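Local coordinates for probable transcriptional regulatory protein, Rv1404 (Mycobacterium tuberculosis, PDB 2NYX) that probably binds DNA and regulates transcription as a dimeric winged helix-turn-helix protein of the MarR family, at residues B[51-54]-B[59-62]; B[78-83]-B[89-94]; B[34-39]-B[43-48]. All blocks are in the same frame, centred on the assembly; numbering follows the deposited sequence.

Contact 1. Residues B[51-54]-B[59-62]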
# COMPACT_ATOMS: atom_id res chain seq x y z
N LEU B 51 -11.91 2.59 -3.80
CA LEU B 51 -12.81 3.42 -2.99
C LEU B 51 -12.32 4.86 -2.89
O LEU B 51 -13.10 5.78 -2.98
CB LEU B 51 -13.02 2.82 -1.60
CG LEU B 51 -13.58 1.40 -1.48
CD1 LEU B 51 -13.76 1.06 -0.03
CD2 LEU B 51 -14.89 1.27 -2.21
N VAL B 52 -11.01 5.04 -2.73
CA VAL B 52 -10.42 6.37 -2.61
C VAL B 52 -10.55 7.13 -3.92
O VAL B 52 -10.89 8.32 -3.92
CB VAL B 52 -8.94 6.31 -2.16
CG1 VAL B 52 -8.32 7.71 -2.18
CG2 VAL B 52 -8.85 5.70 -0.77
N ILE B 53 -10.30 6.44 -5.03
CA ILE B 53 -10.49 7.05 -6.34
C ILE B 53 -11.93 7.53 -6.49
O ILE B 53 -12.19 8.63 -6.99
CB ILE B 53 -10.06 6.11 -7.48
CG1 ILE B 53 -8.61 5.67 -7.28
CG2 ILE B 53 -10.19 6.79 -8.83
CD1 ILE B 53 -8.03 4.85 -8.42
N LEU B 54 -12.88 6.73 -6.00
CA LEU B 54 -14.29 7.09 -6.11
C LEU B 54 -14.69 8.30 -5.24
O LEU B 54 -15.53 9.10 -5.67
CB LEU B 54 -15.22 5.88 -5.93
CG LEU B 54 -15.23 4.91 -7.12
CD1 LEU B 54 -16.09 3.70 -6.84
CD2 LEU B 54 -15.69 5.60 -8.41
N PRO B 59 -18.66 9.72 -9.36
CA PRO B 59 -19.03 8.60 -10.21
C PRO B 59 -18.28 8.65 -11.53
O PRO B 59 -18.23 9.70 -12.17
CB PRO B 59 -20.54 8.80 -10.41
CG PRO B 59 -20.94 9.72 -9.31
CD PRO B 59 -19.78 10.64 -9.19
N ILE B 60 -17.68 7.52 -11.90
CA ILE B 60 -16.96 7.33 -13.15
C ILE B 60 -17.20 5.92 -13.67
O ILE B 60 -17.58 5.02 -12.91
CB ILE B 60 -15.44 7.50 -13.00
CG1 ILE B 60 -14.90 6.62 -11.86
CG2 ILE B 60 -15.08 8.96 -12.85
CD1 ILE B 60 -13.38 6.57 -11.76
N ASN B 61 -16.98 5.73 -14.97
CA ASN B 61 -17.20 4.44 -15.60
C ASN B 61 -16.00 3.51 -15.40
O ASN B 61 -14.97 3.94 -14.89
CB ASN B 61 -17.57 4.60 -17.09
CG ASN B 61 -16.40 5.03 -17.96
OD1 ASN B 61 -15.31 5.32 -17.48
ND2 ASN B 61 -16.64 5.04 -19.25
N LEU B 62 -16.16 2.24 -15.76
CA LEU B 62 -15.10 1.25 -15.58
C LEU B 62 -13.80 1.56 -16.31
O LEU B 62 -12.73 1.35 -15.75
CB LEU B 62 -15.60 -0.15 -15.95
CG LEU B 62 -16.02 -1.09 -14.80
CD1 LEU B 62 -16.75 -0.35 -13.64
CD2 LEU B 62 -16.88 -2.25 -15.36
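Ile60 meets Leu54 through its longer branch, and its first torsion (chi1 52°) sets this up by lodging CG1 between the backbone N and the carbonyl carbon while CG2 turns away from the carbonyl. From there the chain runs on extended (chi2 172°), which carries CD1 toward the helix. On the other side, Leu54 has CG opposite its own carbonyl carbon (chi1 -73°), and an extended second torsion then brings its CD2 methyl to Ile60. The closest approach is Leu54 CD2 to Ile60 CG1 at 3.7 Å. The same methyl lies 4.2 Å from Ile60 CD1, so one branch of the leucine rests along the last two carbons of the isoleucine, with the two chains set obliquely. A looser touch is added by Ile53, whose CG2 stands 4.3 Å from Ile60 CD1. No hydrogen bond joins the two segments; the contact is wholly apolar and small, burying 130 Å² in all. Its backbones come nearest at Leu54 and Pro59, with CA atoms 6.4 Å apart, as the chain turns from the helix into the short strand.

Around this point several elements of the winged helix-turn-helix domain converge. Ile60 pairs through its backbone with Ala103 of strand 102-105 and rests its side chain on Leu65 and Leu68 of helix 62-69. Ile53 reaches Leu68 and Leu69 of that helix, whereas Leu54 packs on Leu105 and Ile89, so helix 45-57 lies against both helix 62-69 and the sheet.

Contact 2. Residues B[78-83]-B[89-94]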
# COMPACT_ATOMS: atom_id res chain seq x y z
N ARG B 78 -14.19 -7.12 -12.17
CA ARG B 78 -14.39 -8.13 -11.14
C ARG B 78 -14.35 -7.58 -9.71
O ARG B 78 -15.18 -7.97 -8.89
CB ARG B 78 -13.39 -9.28 -11.29
CG ARG B 78 -13.89 -10.39 -12.20
CD ARG B 78 -12.79 -11.39 -12.50
NE ARG B 78 -11.83 -10.87 -13.46
CZ ARG B 78 -10.61 -11.36 -13.66
NH1 ARG B 78 -10.18 -12.40 -12.96
NH2 ARG B 78 -9.81 -10.81 -14.56
N MSE B 79 -13.41 -6.69 -9.41
CA MSE B 79 -13.33 -6.12 -8.07
C MSE B 79 -14.41 -5.09 -7.76
O MSE B 79 -14.76 -4.90 -6.60
CB MSE B 79 -11.92 -5.62 -7.71
CG MSE B 79 -11.44 -4.38 -8.44
SE MSE B 79 -9.52 -3.96 -8.05
CE MSE B 79 -8.64 -5.65 -8.69
N VAL B 80 -14.95 -4.44 -8.78
CA VAL B 80 -16.12 -3.58 -8.61
C VAL B 80 -17.35 -4.45 -8.29
O VAL B 80 -18.11 -4.13 -7.38
CB VAL B 80 -16.38 -2.65 -9.84
CG1 VAL B 80 -17.68 -1.88 -9.69
CG2 VAL B 80 -15.25 -1.68 -9.99
N ASP B 81 -17.52 -5.55 -9.02
CA ASP B 81 -18.58 -6.51 -8.71
C ASP B 81 -18.57 -6.94 -7.25
O ASP B 81 -19.62 -6.99 -6.60
CB ASP B 81 -18.47 -7.76 -9.60
CG ASP B 81 -18.82 -7.49 -11.05
OD1 ASP B 81 -19.61 -6.56 -11.32
OD2 ASP B 81 -18.31 -8.23 -11.92
N ARG B 82 -17.39 -7.26 -6.73
CA ARG B 82 -17.21 -7.69 -5.35
C ARG B 82 -17.58 -6.58 -4.38
O ARG B 82 -18.28 -6.82 -3.39
CB ARG B 82 -15.76 -8.13 -5.10
CG ARG B 82 -15.43 -9.47 -5.72
CD ARG B 82 -14.07 -10.00 -5.26
NE ARG B 82 -13.58 -11.03 -6.18
CZ ARG B 82 -12.69 -10.82 -7.15
NH1 ARG B 82 -12.16 -9.61 -7.33
NH2 ARG B 82 -12.32 -11.82 -7.94
N LEU B 83 -17.12 -5.38 -4.67
CA LEU B 83 -17.39 -4.23 -3.81
C LEU B 83 -18.86 -3.83 -3.86
O LEU B 83 -19.41 -3.30 -2.89
CB LEU B 83 -16.47 -3.06 -4.15
CG LEU B 83 -15.00 -3.27 -3.80
CD1 LEU B 83 -14.17 -2.05 -4.15
CD2 LEU B 83 -14.83 -3.63 -2.34
N ILE B 89 -20.16 -0.08 -3.05
CA ILE B 89 -20.31 0.60 -4.35
C ILE B 89 -21.70 0.35 -4.96
O ILE B 89 -22.20 -0.77 -4.94
CB ILE B 89 -19.18 0.18 -5.34
CG1 ILE B 89 -17.85 0.76 -4.88
CG2 ILE B 89 -19.48 0.63 -6.76
CD1 ILE B 89 -16.66 0.28 -5.67
N ASP B 90 -22.30 1.42 -5.48
CA ASP B 90 -23.51 1.36 -6.29
C ASP B 90 -23.17 1.54 -7.77
O ASP B 90 -22.26 2.29 -8.12
CB ASP B 90 -24.46 2.47 -5.88
CG ASP B 90 -25.43 2.06 -4.77
OD1 ASP B 90 -25.77 0.85 -4.67
OD2 ASP B 90 -25.88 2.96 -4.02
N ARG B 91 -23.91 0.86 -8.65
CA ARG B 91 -23.83 1.13 -10.08
C ARG B 91 -24.92 2.13 -10.48
O ARG B 91 -26.09 1.93 -10.15
CB ARG B 91 -23.94 -0.16 -10.89
CG ARG B 91 -23.06 -1.32 -10.41
CD ARG B 91 -21.56 -1.06 -10.60
NE ARG B 91 -21.08 -1.56 -11.89
CZ ARG B 91 -20.63 -0.80 -12.88
NH1 ARG B 91 -20.58 0.52 -12.73
NH2 ARG B 91 -20.23 -1.35 -14.01
N LEU B 92 -24.54 3.21 -11.16
CA LEU B 92 -25.49 4.26 -11.52
C LEU B 92 -25.63 4.45 -13.03
O LEU B 92 -24.67 4.21 -13.76
CB LEU B 92 -25.08 5.60 -10.90
CG LEU B 92 -24.59 5.73 -9.46
CD1 LEU B 92 -24.04 7.13 -9.26
CD2 LEU B 92 -25.67 5.43 -8.44
N PRO B 93 -26.81 4.90 -13.51
CA PRO B 93 -26.99 5.14 -14.94
C PRO B 93 -26.09 6.27 -15.43
O PRO B 93 -25.84 7.22 -14.69
CB PRO B 93 -28.46 5.57 -15.03
CG PRO B 93 -29.10 5.05 -13.80
CD PRO B 93 -28.03 5.21 -12.76
N HIS B 94 -25.60 6.16 -16.66
CA HIS B 94 -24.77 7.21 -17.23
C HIS B 94 -25.65 8.42 -17.54
O HIS B 94 -26.72 8.26 -18.13
CB HIS B 94 -24.04 6.70 -18.49
CG HIS B 94 -23.13 7.71 -19.11
ND1 HIS B 94 -23.55 8.56 -20.12
CD2 HIS B 94 -21.84 8.02 -18.87
CE1 HIS B 94 -22.55 9.35 -20.47
NE2 HIS B 94 -21.50 9.04 -19.73
O HOH W 1 -21.12 -4.39 -10.45
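Leu83 and Ile89 bring helix 78-83 and strand 89-92 together, their CA atoms 5.7 Å apart. The strand leaves at 112° to the helix direction, the axes passing 8.2 Å from each other. One backbone bond spans the junction, from Ile89 N to Leu83 O; at 3.3 Å and bent to 134° it is weak.

Beside it, the side chain of Ile89 points at the helix. Its CD1 sits 3.7 Å from Leu83 CB and equally close to Leu83 CD1, wedged against the root and one branch of the leucine. Ile89 CG2 stands anti to the backbone N, beside the carbonyl carbon, and from there comes within 4.3 Å of Val80 CG1. That valine methyl is shared: it lies over one face of the Arg91 guanidinium, 4.1 Å from Arg91 NE, and the two side chains cross at about a right angle. Bends at chi2 and chi3 fold the arginine back toward the helix. A water links the same nitrogen to the helix, donating to Asp81 OD1 at 2.8 Å and accepting a weak bond from Arg91 NE.

Weak bonds from Arg91 NH1 to the carbonyl oxygens of Leu101 and Leu102 steady the arginine further, while Leu65 of helix 62-69 packs on Val80. By family, helix 73-85 is probably the DNA-recognition helix, running here into the first strand of the wing. The chemistry changes along that strand, from an apolar start to a solvent-bridged pair of opposite charges. Asp81 OD1 and Arg91 NE stay 5.2 Å apart, so their attraction is probably modest, and most of the buried contact is aliphatic.

Contact 3. Residues B[34-39]-B[43-48]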
# COMPACT_ATOMS: atom_id res chain seq x y z
N HIS B 34 -1.99 -1.66 7.44
CA HIS B 34 -2.60 -1.98 8.71
C HIS B 34 -3.89 -1.21 8.92
O HIS B 34 -4.85 -1.77 9.44
CB HIS B 34 -1.63 -1.70 9.86
CG HIS B 34 -2.23 -1.93 11.21
ND1 HIS B 34 -2.49 -0.90 12.10
CD2 HIS B 34 -2.65 -3.07 11.82
CE1 HIS B 34 -3.03 -1.40 13.20
NE2 HIS B 34 -3.14 -2.71 13.05
N SER B 35 -3.92 0.06 8.54
CA SER B 35 -5.09 0.91 8.75
C SER B 35 -6.31 0.43 7.95
O SER B 35 -7.44 0.52 8.42
CB SER B 35 -4.78 2.38 8.47
OG SER B 35 -4.77 2.67 7.09
N ILE B 36 -6.06 -0.06 6.75
CA ILE B 36 -7.10 -0.66 5.93
C ILE B 36 -7.61 -1.93 6.60
O ILE B 36 -8.81 -2.12 6.77
CB ILE B 36 -6.58 -1.02 4.53
CG1 ILE B 36 -6.00 0.21 3.85
CG2 ILE B 36 -7.70 -1.63 3.70
CD1 ILE B 36 -5.24 -0.08 2.55
N ALA B 37 -6.67 -2.79 7.00
CA ALA B 37 -6.98 -4.09 7.56
C ALA B 37 -7.73 -3.99 8.88
O ALA B 37 -8.45 -4.92 9.24
CB ALA B 37 -5.70 -4.89 7.73
N GLN B 38 -7.57 -2.88 9.59
CA GLN B 38 -8.20 -2.71 10.91
C GLN B 38 -9.68 -2.34 10.83
O GLN B 38 -10.41 -2.52 11.80
CB GLN B 38 -7.40 -1.75 11.81
CG GLN B 38 -7.62 -0.23 11.58
CD GLN B 38 -6.76 0.66 12.50
OE1 GLN B 38 -5.98 1.50 12.03
NE2 GLN B 38 -6.89 0.46 13.82
N VAL B 39 -10.12 -1.85 9.68
CA VAL B 39 -11.52 -1.47 9.50
C VAL B 39 -12.32 -2.60 8.86
O VAL B 39 -13.38 -2.97 9.36
CB VAL B 39 -11.65 -0.15 8.70
CG1 VAL B 39 -13.11 0.13 8.36
CG2 VAL B 39 -11.05 1.00 9.49
N ILE B 43 -10.90 -6.54 2.99
CA ILE B 43 -10.69 -5.67 1.86
C ILE B 43 -9.21 -5.62 1.42
O ILE B 43 -8.31 -5.34 2.22
CB ILE B 43 -11.31 -4.28 2.13
CG1 ILE B 43 -11.29 -3.42 0.87
CG2 ILE B 43 -10.62 -3.58 3.28
CD1 ILE B 43 -12.33 -2.35 0.89
N THR B 44 -8.96 -5.94 0.15
CA THR B 44 -7.63 -5.90 -0.44
C THR B 44 -7.20 -4.45 -0.68
O THR B 44 -8.03 -3.55 -0.68
CB THR B 44 -7.53 -6.67 -1.78
OG1 THR B 44 -8.19 -5.94 -2.83
CG2 THR B 44 -8.12 -8.08 -1.67
N ILE B 45 -5.90 -4.25 -0.89
CA ILE B 45 -5.34 -2.93 -1.18
C ILE B 45 -5.85 -2.32 -2.50
O ILE B 45 -6.23 -1.14 -2.52
CB ILE B 45 -3.77 -2.91 -1.06
CG1 ILE B 45 -3.37 -3.03 0.42
CG2 ILE B 45 -3.18 -1.66 -1.72
CD1 ILE B 45 -1.89 -2.82 0.72
N PRO B 46 -5.86 -3.10 -3.61
CA PRO B 46 -6.51 -2.60 -4.84
C PRO B 46 -7.98 -2.20 -4.62
O PRO B 46 -8.43 -1.15 -5.11
CB PRO B 46 -6.41 -3.79 -5.79
CG PRO B 46 -5.19 -4.54 -5.32
CD PRO B 46 -5.25 -4.43 -3.82
N GLN B 47 -8.73 -3.01 -3.89
CA GLN B 47 -10.10 -2.68 -3.53
C GLN B 47 -10.17 -1.35 -2.80
O GLN B 47 -10.96 -0.48 -3.15
CB GLN B 47 -10.72 -3.80 -2.70
CG GLN B 47 -11.14 -4.99 -3.56
CD GLN B 47 -11.46 -6.23 -2.75
OE1 GLN B 47 -11.55 -6.18 -1.52
NE2 GLN B 47 -11.64 -7.35 -3.45
N PHE B 48 -9.32 -1.16 -1.79
CA PHE B 48 -9.36 0.09 -1.04
C PHE B 48 -9.02 1.32 -1.90
O PHE B 48 -9.65 2.37 -1.75
CB PHE B 48 -8.51 0.05 0.22
CG PHE B 48 -8.67 1.27 1.07
CD1 PHE B 48 -9.84 1.47 1.80
CD2 PHE B 48 -7.70 2.27 1.07
CE1 PHE B 48 -10.01 2.62 2.55
CE2 PHE B 48 -7.87 3.42 1.82
CZ PHE B 48 -9.02 3.60 2.56
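The Phe48 ring receives Ile36 over one face: Ile36 CG1 lies 3.8 Å above the ring plane, shifted toward the rim, in a CH-pi contact 4.2 Å from the centroid. Ile36 CD1 lies outside the rim beside CG and CD2, 3.7 Å from Phe48 CD2. Phe48 points its CB at helix 34-39, and CG, anti to the backbone N (chi1 -174°), carries the ring out to Ile36; the two side chains run at a slant to each other.

The CG2 branch of Ile36 reaches both Phe48 CB and Ile43 CG2, the latter at 3.5 Å, with the two isoleucines crossing at about a right angle. Ile36 CD1 also grazes Ile45 CG1 at 4.1 Å. Ile36 alone thus meets three side chains of 43-48: Ile43, Ile45 and Phe48.

Within 43-48 the start of the second helix is closed by a capping box. Gln47 N donates to Thr44 OG1, and Thr44 N returns a bond of 3.1 Å to Gln47 OE1, approaching from well above the carbonyl plane of that amide.

Val116 of helix 107-128 packs on Phe48, and in the second subunit Ile45 meets both Ile36 and Ile45 of this chain. The arrangement is a helix-to-helix connection at the dimer interface, consistent with the MarR fold, in which helices from both ends of the chain form the dimerisation region next to the winged helix-turn-helix domain.

Overall arrangement
All three contacts are largely buried; helix 45-57 carries contacts 1 and 3 and packs against contact 2. Contact 3 involves its first turn and contact 1 its middle, their centres about 17 Å apart, with Leu51 touching Ile43 between them. Contacts 1 and 2 lie only about 9 Å apart, centre to centre, and bring helices to opposite outer strands of one sheet; Leu51 packs on Ile89. Contacts 1 and 3 are apolar across their segments, whereas contact 2, farthest from the chain centre, adds a weak backbone bond and a water-bridged charged pair. Residues of contacts 2 and 3 also reach the second subunit, Arg78 pairing with Glu41 of that subunit and the isoleucines packing on it.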